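Local coordinates for protein contact-dependent inhibitor A (PDB 5I4Q) that probably acts as the toxin domain in contact-dependent growth inhibition and is bound here by the inhibitor protein CdiI, at residues K26-K31 against G84-V89; E46-N51 against M74-K79. One frame throughout, in Å; residues are numbered along the deposited sequence.

Overall arrangement
Contacts 1 and 2 lie about 13 Å apart, centre to centre, on opposite sides of the chain's centre, and meet through neighbouring strands of one four-stranded antiparallel sheet. Contact 1 sets helix 26-34 against strand 82-88, at the sheet's edge within this chain; contact 2 sets helix 40-48, the next helix, against the adjacent strand 72-77. The pairing of the two strands includes a classic beta bulge, with Gly84 and His85 both opposite Ile75: Gly84 N lies 2.7 Å from Ile75 O and His85 O 2.7 Å from Ile75 N, both probable hydrogen bonds. Side chains link the contacts: Ile86 CD1 packs 4.1 Å from Val47 CG2. Residues of strand 82-88 in contact 1 meet the inhibitor CdiI.

Contact 1: residues K26-K31 against G84-V89; sequences KSYYEK and GHIQPV
Tyr28 alone reaches across from the helix, its hydroxyl meeting the strand at Ile86. The backbone Ile86 N donates to Tyr28 OH over 3.0 Å, and the bond is nearly straight at 172°; the amide nitrogen sits at the edge of the phenol ring, near its plane. Gly84 O takes a different place, over one ring face, 3.7 Å from Tyr28 CE2. His85 adds a flank: its CD2 lies 3.2 Å from Tyr28 OH, approaching obliquely, while its CA lies 3.7 Å from Tyr28 CE2. The methyl Ile86 CG2 closes to 3.9 Å from the same hydroxyl, so this oxygen is met by both polar and apolar groups. Tyr28 can span the gap because its CG stands anti to the backbone N (chi1 -170°), which carries the ring out toward the strand. At the start of the helix, Ser25 OG is hydrogen-bonded to Tyr28 N. Next to CD2 in the His85 ring, NE2 is hydrogen-bonded to Asp84 of the CdiI chain; Gln87 NE2 lies at the edge of this ring, in its plane, and bonds to the backbone of Tyr81 of CdiI. The tyrosine thus touches a strand whose side chains form part of the inhibitor interface. The axes of helix 26-31 and strand 84-88 run almost parallel, 12° apart with a closest approach of 9.8 Å, and the Ile86 side chain leads on to helix 40-48, where it packs against Gln43.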
ATOM      1  N   LYS A  26      -4.928  26.649 -21.105  1.00 46.17           N
ATOM      2  CA  LYS A  26      -5.028  26.928 -19.698  1.00 49.31           C
ATOM      3  C   LYS A  26      -5.410  25.687 -18.921  1.00 46.79           C
ATOM      4  O   LYS A  26      -4.786  25.360 -17.925  1.00 44.53           O
ATOM      5  CB  LYS A  26      -6.082  28.030 -19.438  1.00 55.47           C
ATOM      6  CG  LYS A  26      -6.129  28.560 -18.001  1.00 60.16           C
ATOM      7  CD  LYS A  26      -7.427  29.315 -17.687  1.00 66.64           C
ATOM      8  CE  LYS A  26      -7.523  29.722 -16.216  1.00 69.39           C
ATOM      9  NZ  LYS A  26      -7.966  28.602 -15.337  1.00 70.18           N
ATOM     10  N   SER A  27      -6.473  25.024 -19.324  1.00 44.93           N
ATOM     11  CA  SER A  27      -6.998  23.978 -18.462  1.00 46.98           C
ATOM     12  C   SER A  27      -6.101  22.755 -18.574  1.00 42.60           C
ATOM     13  O   SER A  27      -5.855  22.106 -17.572  1.00 41.58           O
ATOM     14  CB  SER A  27      -8.458  23.637 -18.792  1.00 49.31           C
ATOM     15  OG  SER A  27      -8.525  23.147 -20.118  1.00 55.90           O
ATOM     16  N   TYR A  28      -5.578  22.458 -19.765  1.00 40.00           N
ATOM     17  CA  TYR A  28      -4.766  21.253 -19.882  1.00 39.33           C
ATOM     18  C   TYR A  28      -3.488  21.418 -19.049  1.00 39.12           C
ATOM     19  O   TYR A  28      -3.125  20.534 -18.270  1.00 38.57           O
ATOM     20  CB  TYR A  28      -4.473  20.877 -21.335  1.00 38.65           C
ATOM     21  CG  TYR A  28      -3.856  19.522 -21.485  1.00 35.75           C
ATOM     22  CD1 TYR A  28      -4.432  18.397 -20.880  1.00 38.37           C
ATOM     23  CD2 TYR A  28      -2.737  19.341 -22.251  1.00 35.83           C
ATOM     24  CE1 TYR A  28      -3.866  17.129 -20.998  1.00 39.55           C
ATOM     25  CE2 TYR A  28      -2.140  18.090 -22.373  1.00 38.15           C
ATOM     26  CZ  TYR A  28      -2.700  16.982 -21.762  1.00 40.87           C
ATOM     27  OH  TYR A  28      -2.088  15.754 -21.903  1.00 44.34           O
ATOM     28  N   TYR A  29      -2.895  22.607 -19.123  1.00 38.09           N
ATOM     29  CA  TYR A  29      -1.714  22.913 -18.341  1.00 37.96           C
ATOM     30  C   TYR A  29      -1.949  22.675 -16.851  1.00 37.90           C
ATOM     31  O   TYR A  29      -1.157  22.008 -16.182  1.00 36.56           O
ATOM     32  CB  TYR A  29      -1.277  24.358 -18.581  1.00 37.85           C
ATOM     33  CG  TYR A  29      -0.006  24.736 -17.854  1.00 37.29           C
ATOM     34  CD1 TYR A  29       1.220  24.361 -18.333  1.00 37.02           C
ATOM     35  CD2 TYR A  29      -0.047  25.488 -16.695  1.00 40.05           C
ATOM     36  CE1 TYR A  29       2.393  24.717 -17.681  1.00 37.13           C
ATOM     37  CE2 TYR A  29       1.136  25.869 -16.033  1.00 41.95           C
ATOM     38  CZ  TYR A  29       2.352  25.501 -16.535  1.00 38.39           C
ATOM     39  OH  TYR A  29       3.535  25.870 -15.867  1.00 41.62           O
ATOM     40  N   GLU A  30      -3.047  23.181 -16.351  1.00 38.27           N
ATOM     41  CA  GLU A  30      -3.308  23.087 -14.915  1.00 41.13           C
ATOM     42  C   GLU A  30      -3.624  21.665 -14.505  1.00 40.65           C
ATOM     43  O   GLU A  30      -3.272  21.226 -13.386  1.00 40.61           O
ATOM     44  CB  GLU A  30      -4.428  24.078 -14.539  1.00 42.25           C
ATOM     45  CG  GLU A  30      -3.913  25.492 -14.764  1.00 47.97           C
ATOM     46  CD  GLU A  30      -4.956  26.608 -14.624  1.00 56.79           C
ATOM     47  OE1 GLU A  30      -6.128  26.299 -14.387  1.00 58.27           O
ATOM     48  OE2 GLU A  30      -4.578  27.806 -14.766  1.00 61.56           O
ATOM     49  N   LYS A  31      -4.265  20.941 -15.423  1.00 40.30           N
ATOM     50  CA  LYS A  31      -4.677  19.572 -15.166  1.00 40.11           C
ATOM     51  C   LYS A  31      -3.451  18.688 -14.965  1.00 37.28           C
ATOM     52  O   LYS A  31      -3.427  17.869 -14.106  1.00 36.16           O
ATOM     53  CB  LYS A  31      -5.474  19.047 -16.344  1.00 42.50           C
ATOM     54  CG  LYS A  31      -6.143  17.697 -16.098  1.00 46.74           C
ATOM     55  CD  LYS A  31      -6.672  17.103 -17.416  1.00 49.92           C
ATOM     56  CE  LYS A  31      -7.166  15.689 -17.179  1.00 55.99           C
ATOM     57  NZ  LYS A  31      -8.039  15.121 -18.236  1.00 62.98           N
ATOM     58  N   GLY A  84      -1.166  19.409 -27.610  1.00 50.18           N
ATOM     59  CA  GLY A  84      -2.597  19.135 -27.338  1.00 51.86           C
ATOM     60  C   GLY A  84      -2.814  18.007 -26.326  1.00 50.35           C
ATOM     61  O   GLY A  84      -3.847  17.948 -25.642  1.00 50.15           O
ATOM     62  N   HIS A  85      -1.840  17.100 -26.274  1.00 48.74           N
ATOM     63  CA  HIS A  85      -1.863  15.976 -25.374  1.00 48.67           C
ATOM     64  C   HIS A  85      -0.469  15.349 -25.226  1.00 48.60           C
ATOM     65  O   HIS A  85       0.240  15.178 -26.203  1.00 48.29           O
ATOM     66  CB  HIS A  85      -2.829  14.936 -25.877  1.00 50.04           C
ATOM     67  CG  HIS A  85      -2.952  13.754 -24.973  1.00 51.77           C
ATOM     68  ND1 HIS A  85      -2.438  12.515 -25.291  1.00 51.25           N
ATOM     69  CD2 HIS A  85      -3.554  13.622 -23.765  1.00 53.71           C
ATOM     70  CE1 HIS A  85      -2.699  11.676 -24.306  1.00 53.21           C
ATOM     71  NE2 HIS A  85      -3.378  12.326 -23.372  1.00 54.22           N
ATOM     72  N   ILE A  86      -0.119  14.987 -23.996  1.00 44.49           N
ATOM     73  CA  ILE A  86       1.125  14.345 -23.688  1.00 43.88           C
ATOM     74  C   ILE A  86       0.889  13.379 -22.491  1.00 44.75           C
ATOM     75  O   ILE A  86       0.217  13.730 -21.548  1.00 43.63           O
ATOM     76  CB  ILE A  86       2.205  15.391 -23.372  1.00 42.84           C
ATOM     77  CG1 ILE A  86       3.554  14.739 -23.120  1.00 42.46           C
ATOM     78  CG2 ILE A  86       1.799  16.249 -22.211  1.00 43.49           C
ATOM     79  CD1 ILE A  86       4.737  15.655 -23.425  1.00 43.18           C
ATOM     80  N   GLN A  87       1.411  12.154 -22.594  1.00 43.93           N
ATOM     81  CA  GLN A  87       1.334  11.133 -21.539  1.00 43.37           C
ATOM     82  C   GLN A  87       2.466  10.109 -21.718  1.00 42.41           C
ATOM     83  O   GLN A  87       3.057  10.035 -22.825  1.00 38.95           O
ATOM     84  CB  GLN A  87      -0.010  10.425 -21.571  1.00 43.03           C
ATOM     85  CG  GLN A  87      -0.184   9.403 -22.665  1.00 46.01           C
ATOM     86  CD  GLN A  87      -1.433   8.514 -22.459  1.00 47.75           C
ATOM     87  OE1 GLN A  87      -1.742   8.043 -21.348  1.00 50.91           O
ATOM     88  NE2 GLN A  87      -2.091   8.243 -23.523  1.00 46.43           N
ATOM     89  N   PRO A  88       2.769   9.317 -20.660  1.00 41.61           N
ATOM     90  CA  PRO A  88       3.791   8.252 -20.814  1.00 45.80           C
ATOM     91  C   PRO A  88       3.352   7.193 -21.808  1.00 45.79           C
ATOM     92  O   PRO A  88       2.165   7.039 -22.044  1.00 52.88           O
ATOM     93  CB  PRO A  88       3.943   7.700 -19.373  1.00 45.82           C
ATOM     94  CG  PRO A  88       3.519   8.856 -18.497  1.00 43.99           C
ATOM     95  CD  PRO A  88       2.345   9.422 -19.256  1.00 43.51           C
ATOM     96  N   VAL A  89       4.268   6.509 -22.453  1.00 47.84           N
ATOM     97  CA  VAL A  89       3.845   5.474 -23.411  1.00 52.60           C
ATOM     98  C   VAL A  89       3.151   4.338 -22.691  1.00 54.81           C
ATOM     99  O   VAL A  89       3.322   4.168 -21.488  1.00 56.16           O
ATOM    100  CB  VAL A  89       5.016   4.898 -24.227  1.00 57.63           C
ATOM    101  CG1 VAL A  89       5.622   5.985 -25.110  1.00 58.59           C
ATOM    102  CG2 VAL A  89       6.087   4.257 -23.328  1.00 59.05           C
TER

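Contact 2: residues E46-N51 against M74-K79; sequences EVLNSN and MIYNPK
Over one face of the Tyr76 ring lies the methyl Leu48 CD2, 4.0 Å from Tyr76 CE2, a CH-pi-like approach; near the end of the ring, the other methyl, Leu48 CD1, lies 4.1 Å from Tyr76 OH. The CE methyl of Met74, built as selenomethionine, lies over the same ring face as Leu48 CD2. Tyr67 of strand 65-69 meets the same tyrosine edge-to-face. This is helix-on-sheet packing: the last turn of helix 40-48 rests on a four-stranded antiparallel meander, touching its strand 72-77 through apolar side chains. Met74 CE is 3.5 Å from Leu48 CD2 and 3.9 Å from Val47 CG1; the leucine lies roughly perpendicular to the Met74 chain, whereas Val47 and Met74 run side by side, pointing opposite ways. The bend at chi3 (94°) turns CE out of the otherwise extended chain and up to the helix. Met74 and Tyr76, two residues apart on the strand, both start toward the helix, and the leucine meets both. Tyr67 also touches Leu48 and Met74, and from strand 82-88 Val83 packs on Tyr76. Just past the helix end, Ser50 folds back on Val47: the carbonyl oxygen Val47 O accepts from Ser50 N at 3.2 Å and from Ser50 OG at 2.7 Å, both donors arriving from the same face of the carbonyl plane.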
ATOM      1  N   GLU A  46      11.642  17.583 -23.689  1.00 41.16           N
ATOM      2  CA  GLU A  46      12.321  16.284 -23.743  1.00 41.70           C
ATOM      3  C   GLU A  46      11.884  15.522 -24.978  1.00 40.44           C
ATOM      4  O   GLU A  46      12.703  14.926 -25.675  1.00 38.29           O
ATOM      5  CB  GLU A  46      12.073  15.424 -22.490  1.00 42.29           C
ATOM      6  CG  GLU A  46      12.795  15.920 -21.236  1.00 47.01           C
ATOM      7  CD  GLU A  46      14.304  16.116 -21.451  1.00 49.70           C
ATOM      8  OE1 GLU A  46      15.003  15.130 -21.651  1.00 55.88           O
ATOM      9  OE2 GLU A  46      14.796  17.248 -21.456  1.00 53.06           O
ATOM     10  N   VAL A  47      10.592  15.544 -25.271  1.00 37.80           N
ATOM     11  CA  VAL A  47      10.148  14.781 -26.443  1.00 38.96           C
ATOM     12  C   VAL A  47      10.783  15.361 -27.717  1.00 39.90           C
ATOM     13  O   VAL A  47      11.261  14.630 -28.560  1.00 41.52           O
ATOM     14  CB  VAL A  47       8.615  14.747 -26.565  1.00 37.90           C
ATOM     15  CG1 VAL A  47       8.208  13.998 -27.818  1.00 38.80           C
ATOM     16  CG2 VAL A  47       8.005  14.058 -25.343  1.00 38.95           C
ATOM     17  N   LEU A  48      10.733  16.685 -27.847  1.00 40.31           N
ATOM     18  CA  LEU A  48      11.159  17.353 -29.049  1.00 42.72           C
ATOM     19  C   LEU A  48      12.665  17.115 -29.267  1.00 43.74           C
ATOM     20  O   LEU A  48      13.085  17.035 -30.386  1.00 44.63           O
ATOM     21  CB  LEU A  48      10.845  18.857 -28.986  1.00 44.67           C
ATOM     22  CG  LEU A  48       9.375  19.225 -29.154  1.00 47.07           C
ATOM     23  CD1 LEU A  48       9.176  20.720 -28.954  1.00 48.83           C
ATOM     24  CD2 LEU A  48       8.841  18.847 -30.538  1.00 47.72           C
ATOM     25  N   ASN A  49      13.428  16.959 -28.181  1.00 45.57           N
ATOM     26  CA  ASN A  49      14.882  16.754 -28.182  1.00 46.56           C
ATOM     27  C   ASN A  49      15.337  15.301 -28.117  1.00 46.31           C
ATOM     28  O   ASN A  49      16.517  15.010 -27.869  1.00 47.91           O
ATOM     29  CB  ASN A  49      15.498  17.526 -26.995  1.00 48.80           C
ATOM     30  CG  ASN A  49      15.538  19.022 -27.245  1.00 52.50           C
ATOM     31  OD1 ASN A  49      15.478  19.454 -28.369  1.00 60.00           O
ATOM     32  ND2 ASN A  49      15.648  19.794 -26.215  1.00 51.91           N
ATOM     33  N   SER A  50      14.415  14.381 -28.330  1.00 46.64           N
ATOM     34  CA  SER A  50      14.714  12.931 -28.176  1.00 47.54           C
ATOM     35  C   SER A  50      14.816  12.216 -29.500  1.00 48.00           C
ATOM     36  O   SER A  50      14.670  11.012 -29.530  1.00 48.37           O
ATOM     37  CB  SER A  50      13.586  12.224 -27.404  1.00 43.41           C
ATOM     38  OG  SER A  50      12.418  12.179 -28.205  1.00 41.28           O
ATOM     39  N   ASN A  51      15.044  12.952 -30.584  1.00 51.31           N
ATOM     40  CA  ASN A  51      14.839  12.424 -31.938  1.00 52.45           C
ATOM     41  C   ASN A  51      13.562  11.646 -32.019  1.00 47.35           C
ATOM     42  O   ASN A  51      13.562  10.472 -32.225  1.00 45.82           O
ATOM     43  CB  ASN A  51      15.976  11.510 -32.360  1.00 56.96           C
ATOM     44  CG  ASN A  51      15.840  11.023 -33.802  1.00 62.42           C
ATOM     45  OD1 ASN A  51      15.360  11.742 -34.683  1.00 63.68           O
ATOM     46  ND2 ASN A  51      16.292   9.812 -34.046  1.00 63.41           N
HETATM   47  N   MSE A  74       3.154  12.377 -27.543  1.00 40.14           N
HETATM   48  CA  MSE A  74       2.639  13.713 -27.551  1.00 42.90           C
HETATM   49  C   MSE A  74       1.934  13.983 -28.866  1.00 42.08           C
HETATM   50  O   MSE A  74       2.362  13.536 -29.946  1.00 40.99           O
HETATM   51  CB  MSE A  74       3.856  14.596 -27.411  1.00 45.50           C
HETATM   52  CG  MSE A  74       3.561  16.002 -27.802  1.00 51.71           C
HETATM   53 SE   MSE A  74       5.106  17.104 -27.326  0.90 62.19          SE
HETATM   54  CE  MSE A  74       6.141  17.131 -29.014  1.00 59.47           C
ATOM     55  N   ILE A  75       0.875  14.766 -28.770  1.00 39.34           N
ATOM     56  CA  ILE A  75       0.130  15.239 -29.900  1.00 40.51           C
ATOM     57  C   ILE A  75       0.407  16.751 -29.915  1.00 44.62           C
ATOM     58  O   ILE A  75       0.052  17.487 -28.970  1.00 46.04           O
ATOM     59  CB  ILE A  75      -1.364  14.944 -29.711  1.00 41.37           C
ATOM     60  CG1 ILE A  75      -1.614  13.431 -29.491  1.00 40.75           C
ATOM     61  CG2 ILE A  75      -2.218  15.504 -30.856  1.00 42.07           C
ATOM     62  CD1 ILE A  75      -1.210  12.517 -30.632  1.00 39.69           C
ATOM     63  N   TYR A  76       1.016  17.201 -31.007  1.00 51.86           N
ATOM     64  CA  TYR A  76       1.702  18.514 -31.107  1.00 52.84           C
ATOM     65  C   TYR A  76       1.563  19.103 -32.509  1.00 52.59           C
ATOM     66  O   TYR A  76       1.633  18.378 -33.524  1.00 51.55           O
ATOM     67  CB  TYR A  76       3.180  18.333 -30.832  1.00 52.11           C
ATOM     68  CG  TYR A  76       4.062  19.539 -31.003  1.00 52.84           C
ATOM     69  CD1 TYR A  76       4.050  20.550 -30.080  1.00 52.55           C
ATOM     70  CD2 TYR A  76       4.940  19.628 -32.066  1.00 55.49           C
ATOM     71  CE1 TYR A  76       4.885  21.627 -30.196  1.00 56.77           C
ATOM     72  CE2 TYR A  76       5.783  20.709 -32.212  1.00 56.50           C
ATOM     73  CZ  TYR A  76       5.752  21.709 -31.276  1.00 57.53           C
ATOM     74  OH  TYR A  76       6.592  22.777 -31.388  1.00 57.81           O
ATOM     75  N   ASN A  77       1.291  20.405 -32.525  1.00 54.24           N
ATOM     76  CA  ASN A  77       1.093  21.171 -33.746  1.00 57.14           C
ATOM     77  C   ASN A  77       2.368  21.965 -34.022  1.00 58.24           C
ATOM     78  O   ASN A  77       2.575  23.033 -33.432  1.00 55.64           O
ATOM     79  CB  ASN A  77      -0.070  22.111 -33.592  1.00 58.70           C
ATOM     80  CG  ASN A  77      -0.456  22.755 -34.897  1.00 62.11           C
ATOM     81  OD1 ASN A  77       0.387  23.168 -35.666  1.00 61.72           O
ATOM     82  ND2 ASN A  77      -1.734  22.819 -35.157  1.00 62.66           N
ATOM     83  N   PRO A  78       3.234  21.445 -34.917  1.00 60.67           N
ATOM     84  CA  PRO A  78       4.503  22.151 -35.209  1.00 64.16           C
ATOM     85  C   PRO A  78       4.344  23.615 -35.740  1.00 65.70           C
ATOM     86  O   PRO A  78       5.241  24.405 -35.571  1.00 68.09           O
ATOM     87  CB  PRO A  78       5.188  21.234 -36.221  1.00 62.22           C
ATOM     88  CG  PRO A  78       4.061  20.512 -36.876  1.00 64.02           C
ATOM     89  CD  PRO A  78       3.009  20.317 -35.830  1.00 59.70           C
ATOM     90  N   LYS A  79       3.208  23.963 -36.337  1.00 66.16           N
ATOM     91  CA  LYS A  79       2.938  25.322 -36.771  1.00 70.59           C
ATOM     92  C   LYS A  79       2.635  26.245 -35.569  1.00 70.57           C
ATOM     93  O   LYS A  79       3.268  27.278 -35.403  1.00 68.34           O
ATOM     94  CB  LYS A  79       1.781  25.280 -37.769  1.00 80.00           C
ATOM     95  CG  LYS A  79       1.362  26.593 -38.391  1.00 91.86           C
ATOM     96  CD  LYS A  79       0.117  26.405 -39.271  1.00105.41           C
ATOM     97  CE  LYS A  79       0.423  25.869 -40.677  1.00111.01           C
ATOM     98  NZ  LYS A  79       0.898  26.930 -41.610  1.00114.92           N
TER